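Local structure of amidase, hydantoinase/carbamoylase family (Burkholderia vietnamiensis, 5I4M) at residues 77-89 / 188-202. The protein probably hydrolyses N-carbamoyl-L-amino acids, as a two-zinc enzyme of the peptidase M20 family. Numbering follows the deposited sequence.
Sequences VTVDTMGNVFMRR and LARIGYAGDAPCGGR
D80 and A197 form a single beta bridge where the loop after helix 184-191 runs along the beta hairpin 76-89, whose strand 85-89 joins it antiparallel to strand 141-145 of the M20 catalytic-domain sheet. A197 N gives V79 O a nearly straight hydrogen bond (3.2 Å, 165°), while G195 N to D80 O and T81 N to A197 O are weak. Within the hairpin's type I turn, D80 to G83, D80 OD1 closes an Asx turn by accepting from M82 N and takes N84 N from the opposite face of the carboxylate plane; the syn lone pair of OD2 takes N84 ND2 at 2.9 Å. C199 lies against the D80 carboxylate and M82: with SG anti to the backbone N (chi1 -176°), the sulfur is carried in to 3.8 Å from M82 CG. The tight end continues at G83, whose CA sits 3.7 Å from L188 CD2, and at Y193, where V79 CG1 meets the ring edge; the Y193 hydroxyl is held by D64. Toward solvent the rim is looser: waters link V79 N to D196 OD1 and, outside the turn, T81 OG1 to C199 N. R88 and R202 both salt-bridge E142, probably offsetting their like charges, and R202 points its guanidinium edge at the F86 ring, NH2 lying 3.3 Å from F86 CD2.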
ATOM      1  N   VAL A  77     -31.707  25.945   7.354  1.00 14.99           N
ATOM      2  CA  VAL A  77     -30.457  25.197   7.323  1.00 12.64           C
ATOM      3  C   VAL A  77     -29.317  26.099   7.776  1.00 12.91           C
ATOM      4  O   VAL A  77     -29.210  27.249   7.335  1.00 14.73           O
ATOM      5  CB  VAL A  77     -30.181  24.621   5.922  1.00 13.55           C
ATOM      6  CG1 VAL A  77     -28.910  23.779   5.941  1.00 12.02           C
ATOM      7  CG2 VAL A  77     -31.365  23.778   5.470  1.00 15.90           C
ATOM      8  N   THR A  78     -28.461  25.563   8.641  1.00 12.29           N
ATOM      9  CA  THR A  78     -27.220  26.206   9.039  1.00 12.44           C
ATOM     10  C   THR A  78     -26.103  25.178   8.908  1.00 14.88           C
ATOM     11  O   THR A  78     -26.343  23.970   8.908  1.00 11.90           O
ATOM     12  CB  THR A  78     -27.290  26.756  10.481  1.00 14.41           C
ATOM     13  OG1 THR A  78     -27.741  25.725  11.370  1.00 16.15           O
ATOM     14  CG2 THR A  78     -28.250  27.954  10.574  1.00 15.63           C
ATOM     15  N   VAL A  79     -24.878  25.671   8.762  1.00 12.01           N
ATOM     16  CA  VAL A  79     -23.695  24.836   8.604  1.00 11.75           C
ATOM     17  C   VAL A  79     -22.645  25.378   9.557  1.00 12.17           C
ATOM     18  O   VAL A  79     -22.386  26.584   9.558  1.00 14.39           O
ATOM     19  CB  VAL A  79     -23.167  24.848   7.155  1.00 12.64           C
ATOM     20  CG1 VAL A  79     -21.955  23.933   7.031  1.00 12.44           C
ATOM     21  CG2 VAL A  79     -24.276  24.443   6.154  1.00 10.74           C
ATOM     22  N   ASP A  80     -22.059  24.508  10.382  1.00 12.41           N
ATOM     23  CA  ASP A  80     -21.103  25.018  11.357  1.00 11.32           C
ATOM     24  C   ASP A  80     -19.675  24.940  10.802  1.00 10.68           C
ATOM     25  O   ASP A  80     -19.443  24.577   9.645  1.00 12.76           O
ATOM     26  CB  ASP A  80     -21.279  24.320  12.720  1.00 10.61           C
ATOM     27  CG  ASP A  80     -20.770  22.869  12.766  1.00 10.32           C
ATOM     28  OD1 ASP A  80     -20.027  22.407  11.877  1.00 13.04           O
ATOM     29  OD2 ASP A  80     -21.110  22.169  13.750  1.00 11.14           O
ATOM     30  N   THR A  81     -18.703  25.324  11.635  1.00 10.99           N
ATOM     31  CA  THR A  81     -17.305  25.417  11.222  1.00 13.89           C
ATOM     32  C   THR A  81     -16.660  24.066  10.932  1.00 13.33           C
ATOM     33  O   THR A  81     -15.578  24.036  10.337  1.00 15.74           O
ATOM     34  CB  THR A  81     -16.503  26.152  12.298  1.00 11.71           C
ATOM     35  OG1 THR A  81     -16.810  25.593  13.577  1.00 13.50           O
ATOM     36  CG2 THR A  81     -16.868  27.640  12.315  1.00 14.62           C
ATOM     37  N   MET A  82     -17.261  22.960  11.354  1.00 10.75           N
ATOM     38  CA  MET A  82     -16.796  21.635  10.962  1.00 11.19           C
ATOM     39  C   MET A  82     -17.605  21.065   9.809  1.00  9.88           C
ATOM     40  O   MET A  82     -17.459  19.883   9.491  1.00  8.92           O
ATOM     41  CB  MET A  82     -16.843  20.667  12.146  1.00  8.73           C
ATOM     42  CG  MET A  82     -15.683  20.850  13.142  1.00 12.62           C
ATOM     43  SD  MET A  82     -14.059  20.489  12.422  1.00 11.35           S
ATOM     44  CE  MET A  82     -14.235  18.757  12.016  1.00  7.93           C
ATOM     45  N   GLY A  83     -18.466  21.868   9.192  1.00 11.02           N
ATOM     46  CA  GLY A  83     -19.260  21.379   8.081  1.00 10.80           C
ATOM     47  C   GLY A  83     -20.477  20.566   8.461  1.00 10.87           C
ATOM     48  O   GLY A  83     -21.146  20.032   7.567  1.00 11.87           O
ATOM     49  N   ASN A  84     -20.784  20.446   9.751  1.00 10.29           N
ATOM     50  CA  ASN A  84     -22.010  19.777  10.155  1.00  7.93           C
ATOM     51  C   ASN A  84     -23.205  20.587   9.667  1.00  9.51           C
ATOM     52  O   ASN A  84     -23.207  21.822   9.728  1.00  9.50           O
ATOM     53  CB  ASN A  84     -22.083  19.619  11.678  1.00  8.00           C
ATOM     54  CG  ASN A  84     -20.887  18.887  12.263  1.00  7.68           C
ATOM     55  OD1 ASN A  84     -20.472  17.848  11.761  1.00  8.92           O
ATOM     56  ND2 ASN A  84     -20.340  19.423  13.364  1.00  9.45           N
ATOM     57  N   VAL A  85     -24.226  19.888   9.176  1.00  8.18           N
ATOM     58  CA  VAL A  85     -25.386  20.524   8.547  1.00  8.65           C
ATOM     59  C   VAL A  85     -26.590  20.317   9.454  1.00  9.97           C
ATOM     60  O   VAL A  85     -26.949  19.175   9.760  1.00 12.78           O
ATOM     61  CB  VAL A  85     -25.664  19.940   7.155  1.00 10.55           C
ATOM     62  CG1 VAL A  85     -26.847  20.661   6.511  1.00  9.04           C
ATOM     63  CG2 VAL A  85     -24.419  19.991   6.283  1.00  9.75           C
ATOM     64  N   PHE A  86     -27.245  21.416   9.844  1.00 10.52           N
ATOM     65  CA  PHE A  86     -28.383  21.379  10.756  1.00  9.87           C
ATOM     66  C   PHE A  86     -29.635  21.816  10.007  1.00 10.61           C
ATOM     67  O   PHE A  86     -29.747  22.972   9.588  1.00 15.16           O
ATOM     68  CB  PHE A  86     -28.115  22.259  11.973  1.00 12.61           C
ATOM     69  CG  PHE A  86     -26.886  21.841  12.735  1.00 13.83           C
ATOM     70  CD1 PHE A  86     -25.630  22.316  12.376  1.00  9.93           C
ATOM     71  CD2 PHE A  86     -26.986  20.944  13.785  1.00  9.93           C
ATOM     72  CE1 PHE A  86     -24.491  21.911  13.073  1.00 14.91           C
ATOM     73  CE2 PHE A  86     -25.854  20.529  14.480  1.00 12.26           C
ATOM     74  CZ  PHE A  86     -24.612  21.013  14.128  1.00 12.59           C
ATOM     75  N   MET A  87     -30.565  20.887   9.841  1.00 10.87           N
ATOM     76  CA  MET A  87     -31.820  21.130   9.145  1.00 11.71           C
ATOM     77  C   MET A  87     -32.925  21.154  10.192  1.00 14.45           C
ATOM     78  O   MET A  87     -33.238  20.123  10.797  1.00 14.09           O
ATOM     79  CB  MET A  87     -32.044  20.061   8.078  1.00 10.25           C
ATOM     80  CG  MET A  87     -31.002  20.104   6.964  1.00 13.38           C
ATOM     81  SD  MET A  87     -30.765  18.554   6.058  1.00 13.99           S
ATOM     82  CE  MET A  87     -29.622  17.682   7.140  1.00 13.41           C
ATOM     83  N   ARG A  88     -33.504  22.331  10.411  1.00 13.38           N
ATOM     84  CA  ARG A  88     -34.327  22.605  11.582  1.00 13.74           C
ATOM     85  C   ARG A  88     -35.790  22.794  11.199  1.00 16.66           C
ATOM     86  O   ARG A  88     -36.110  23.605  10.322  1.00 16.30           O
ATOM     87  CB  ARG A  88     -33.813  23.854  12.298  1.00 14.90           C
ATOM     88  CG  ARG A  88     -34.614  24.303  13.492  1.00 16.60           C
ATOM     89  CD  ARG A  88     -33.864  25.439  14.156  1.00 23.33           C
ATOM     90  NE  ARG A  88     -34.619  26.088  15.222  1.00 26.42           N
ATOM     91  CZ  ARG A  88     -34.399  25.903  16.520  1.00 39.08           C
ATOM     92  NH1 ARG A  88     -33.445  25.062  16.939  1.00 29.89           N
ATOM     93  NH2 ARG A  88     -35.143  26.566  17.402  1.00 43.70           N
ATOM     94  N   ARG A  89     -36.675  22.060  11.872  1.00 14.19           N
ATOM     95  CA  ARG A  89     -38.118  22.260  11.763  1.00 17.35           C
ATOM     96  C   ARG A  89     -38.600  22.961  13.028  1.00 16.91           C
ATOM     97  O   ARG A  89     -38.526  22.392  14.122  1.00 18.66           O
ATOM     98  CB  ARG A  89     -38.847  20.926  11.568  1.00 17.05           C
ATOM     99  CG  ARG A  89     -40.373  21.060  11.367  1.00 16.14           C
ATOM    100  CD  ARG A  89     -41.026  19.686  11.314  1.00 17.16           C
ATOM    101  NE  ARG A  89     -42.422  19.707  10.874  1.00 16.28           N
ATOM    102  CZ  ARG A  89     -43.473  19.776  11.685  1.00 18.56           C
ATOM    103  NH1 ARG A  89     -43.304  19.856  13.005  1.00 17.00           N
ATOM    104  NH2 ARG A  89     -44.695  19.768  11.171  1.00 18.32           N
ATOM    105  N   LEU A 188     -13.364  21.281   3.403  1.00 11.87           N
ATOM    106  CA  LEU A 188     -14.631  21.956   3.690  1.00 13.91           C
ATOM    107  C   LEU A 188     -14.774  23.223   2.845  1.00 13.71           C
ATOM    108  O   LEU A 188     -15.819  23.461   2.227  1.00 11.97           O
ATOM    109  CB  LEU A 188     -14.730  22.295   5.185  1.00 15.35           C
ATOM    110  CG  LEU A 188     -14.991  21.159   6.185  1.00 11.12           C
ATOM    111  CD1 LEU A 188     -14.823  21.628   7.647  1.00 10.04           C
ATOM    112  CD2 LEU A 188     -16.376  20.556   5.962  1.00 10.35           C
ATOM    113  N   ALA A 189     -13.734  24.061   2.821  1.00 11.28           N
ATOM    114  CA  ALA A 189     -13.791  25.260   1.991  1.00 14.94           C
ATOM    115  C   ALA A 189     -13.951  24.897   0.519  1.00 16.04           C
ATOM    116  O   ALA A 189     -14.708  25.551  -0.209  1.00 16.51           O
ATOM    117  CB  ALA A 189     -12.541  26.116   2.209  1.00 15.24           C
ATOM    118  N   ARG A 190     -13.283  23.829   0.073  1.00 13.30           N
ATOM    119  CA  ARG A 190     -13.327  23.466  -1.338  1.00 18.10           C
ATOM    120  C   ARG A 190     -14.737  23.099  -1.778  1.00 17.52           C
ATOM    121  O   ARG A 190     -15.176  23.509  -2.858  1.00 15.84           O
ATOM    122  CB  ARG A 190     -12.370  22.308  -1.633  1.00 16.42           C
ATOM    123  CG  ARG A 190     -12.205  22.051  -3.129  1.00 15.15           C
ATOM    124  CD  ARG A 190     -11.307  20.864  -3.398  1.00 16.16           C
ATOM    125  NE  ARG A 190     -11.881  19.641  -2.854  1.00 17.18           N
ATOM    126  CZ  ARG A 190     -12.849  18.953  -3.450  1.00 18.96           C
ATOM    127  NH1 ARG A 190     -13.343  19.377  -4.607  1.00 18.07           N
ATOM    128  NH2 ARG A 190     -13.326  17.846  -2.889  1.00 18.53           N
ATOM    129  N   ILE A 191     -15.461  22.322  -0.963  1.00 15.55           N
ATOM    130  CA  ILE A 191     -16.798  21.876  -1.346  1.00 14.49           C
ATOM    131  C   ILE A 191     -17.886  22.814  -0.850  1.00 17.47           C
ATOM    132  O   ILE A 191     -19.075  22.518  -1.027  1.00 12.97           O
ATOM    133  CB  ILE A 191     -17.113  20.445  -0.852  1.00 14.50           C
ATOM    134  CG1 ILE A 191     -17.212  20.376   0.680  1.00  9.94           C
ATOM    135  CG2 ILE A 191     -16.090  19.450  -1.395  1.00 12.91           C
ATOM    136  CD1 ILE A 191     -18.022  19.164   1.161  1.00 12.86           C
ATOM    137  N   GLY A 192     -17.523  23.927  -0.224  1.00 13.04           N
ATOM    138  CA  GLY A 192     -18.518  24.915   0.131  1.00 17.89           C
ATOM    139  C   GLY A 192     -19.235  24.665   1.431  1.00 15.61           C
ATOM    140  O   GLY A 192     -20.321  25.218   1.638  1.00 14.25           O
ATOM    141  N   TYR A 193     -18.661  23.855   2.326  1.00 12.08           N
ATOM    142  CA  TYR A 193     -19.264  23.579   3.623  1.00 10.43           C
ATOM    143  C   TYR A 193     -18.383  24.043   4.780  1.00 14.48           C
ATOM    144  O   TYR A 193     -18.470  23.502   5.883  1.00 14.34           O
ATOM    145  CB  TYR A 193     -19.608  22.093   3.754  1.00  9.37           C
ATOM    146  CG  TYR A 193     -20.909  21.782   3.042  1.00 15.39           C
ATOM    147  CD1 TYR A 193     -22.131  21.870   3.703  1.00 13.58           C
ATOM    148  CD2 TYR A 193     -20.919  21.461   1.693  1.00 11.82           C
ATOM    149  CE1 TYR A 193     -23.338  21.612   3.033  1.00 13.24           C
ATOM    150  CE2 TYR A 193     -22.110  21.212   1.026  1.00  9.59           C
ATOM    151  CZ  TYR A 193     -23.308  21.287   1.695  1.00 12.91           C
ATOM    152  OH  TYR A 193     -24.475  21.033   1.001  1.00 12.35           O
ATOM    153  N   ALA A 194     -17.544  25.054   4.552  1.00 13.83           N
ATOM    154  CA  ALA A 194     -16.850  25.731   5.653  1.00 16.31           C
ATOM    155  C   ALA A 194     -17.827  26.739   6.236  1.00 13.32           C
ATOM    156  O   ALA A 194     -17.850  27.910   5.855  1.00 19.17           O
ATOM    157  CB  ALA A 194     -15.566  26.399   5.175  1.00 20.36           C
ATOM    158  N   GLY A 195     -18.656  26.270   7.173  1.00 14.24           N
ATOM    159  CA  GLY A 195     -19.792  27.039   7.630  1.00 12.98           C
ATOM    160  C   GLY A 195     -19.435  28.125   8.627  1.00 15.03           C
ATOM    161  O   GLY A 195     -18.316  28.211   9.135  1.00 18.49           O
ATOM    162  N   ASP A 196     -20.437  28.961   8.918  1.00 16.75           N
ATOM    163  CA  ASP A 196     -20.268  30.145   9.750  1.00 16.96           C
ATOM    164  C   ASP A 196     -20.743  29.968  11.184  1.00 15.60           C
ATOM    165  O   ASP A 196     -20.342  30.757  12.047  1.00 17.40           O
ATOM    166  CB  ASP A 196     -21.023  31.330   9.138  1.00 21.66           C
ATOM    167  CG  ASP A 196     -22.494  31.019   8.896  1.00 23.46           C
ATOM    168  OD1 ASP A 196     -22.802  29.966   8.300  1.00 23.22           O
ATOM    169  OD2 ASP A 196     -23.347  31.824   9.307  1.00 24.87           O
ATOM    170  N   ALA A 197     -21.597  28.989  11.457  1.00 15.13           N
ATOM    171  CA  ALA A 197     -22.128  28.824  12.803  1.00 16.81           C
ATOM    172  C   ALA A 197     -21.087  28.168  13.703  1.00 17.96           C
ATOM    173  O   ALA A 197     -20.281  27.363  13.236  1.00 15.92           O
ATOM    174  CB  ALA A 197     -23.387  27.970  12.786  1.00 13.42           C
ATOM    175  N   PRO A 198     -21.069  28.506  14.992  1.00 16.35           N
ATOM    176  CA  PRO A 198     -20.124  27.847  15.901  1.00 13.80           C
ATOM    177  C   PRO A 198     -20.392  26.350  15.953  1.00 12.54           C
ATOM    178  O   PRO A 198     -21.539  25.899  15.858  1.00 17.63           O
ATOM    179  CB  PRO A 198     -20.397  28.523  17.250  1.00 17.98           C
ATOM    180  CG  PRO A 198     -20.987  29.851  16.893  1.00 20.64           C
ATOM    181  CD  PRO A 198     -21.813  29.587  15.656  1.00 17.01           C
ATOM    182  N   CYS A 199     -19.321  25.574  16.070  1.00 12.66           N
ATOM    183  CA  CYS A 199     -19.445  24.130  16.207  1.00 14.98           C
ATOM    184  C   CYS A 199     -19.657  23.814  17.682  1.00 17.55           C
ATOM    185  O   CYS A 199     -18.739  23.976  18.494  1.00 14.28           O
ATOM    186  CB  CYS A 199     -18.214  23.423  15.656  1.00 17.50           C
ATOM    187  SG  CYS A 199     -18.384  21.627  15.692  1.00 12.18           S
ATOM    188  N   GLY A 200     -20.870  23.379  18.033  1.00 15.64           N
ATOM    189  CA  GLY A 200     -21.221  23.166  19.424  1.00 14.48           C
ATOM    190  C   GLY A 200     -21.640  24.453  20.112  1.00 19.71           C
ATOM    191  O   GLY A 200     -21.658  25.536  19.535  1.00 22.21           O
ATOM    192  N   GLY A 201     -21.982  24.303  21.394  0.61 19.18           N
ATOM    193  CA  GLY A 201     -22.426  25.388  22.245  0.61 23.74           C
ATOM    194  C   GLY A 201     -23.909  25.340  22.559  0.61 23.04           C
ATOM    195  O   GLY A 201     -24.314  25.707  23.668  0.61 25.25           O
ATOM    196  N   ARG A 202     -24.715  24.878  21.618  1.00 24.01           N
ATOM    197  CA  ARG A 202     -26.159  24.907  21.773  1.00 25.90           C
ATOM    198  C   ARG A 202     -26.586  23.752  22.665  1.00 22.01           C
ATOM    199  O   ARG A 202     -26.162  22.613  22.451  1.00 21.10           O
ATOM    200  CB  ARG A 202     -26.853  24.773  20.418  1.00 29.88           C
ATOM    201  CG  ARG A 202     -26.775  25.980  19.530  1.00 28.79           C
ATOM    202  CD  ARG A 202     -27.803  25.832  18.438  1.00 25.79           C
ATOM    203  NE  ARG A 202     -27.500  24.727  17.533  1.00 19.37           N
ATOM    204  CZ  ARG A 202     -28.412  23.869  17.089  1.00 14.07           C
ATOM    205  NH1 ARG A 202     -29.673  23.977  17.496  1.00 16.16           N
ATOM    206  NH2 ARG A 202     -28.066  22.909  16.247  1.00 15.15           N
TER
HETATM  207  O   HOH W   1     -25.029  28.677   8.573  1.00 21.10           O
HETATM  208  O   HOH W   2     -22.745  23.444  15.668  1.00 13.17           O
HETATM  209  O   HOH W   3     -16.589  26.768  16.008  1.00 18.86           O
HETATM  210  O   HOH W   4     -31.337  25.970  19.183  1.00 22.32           O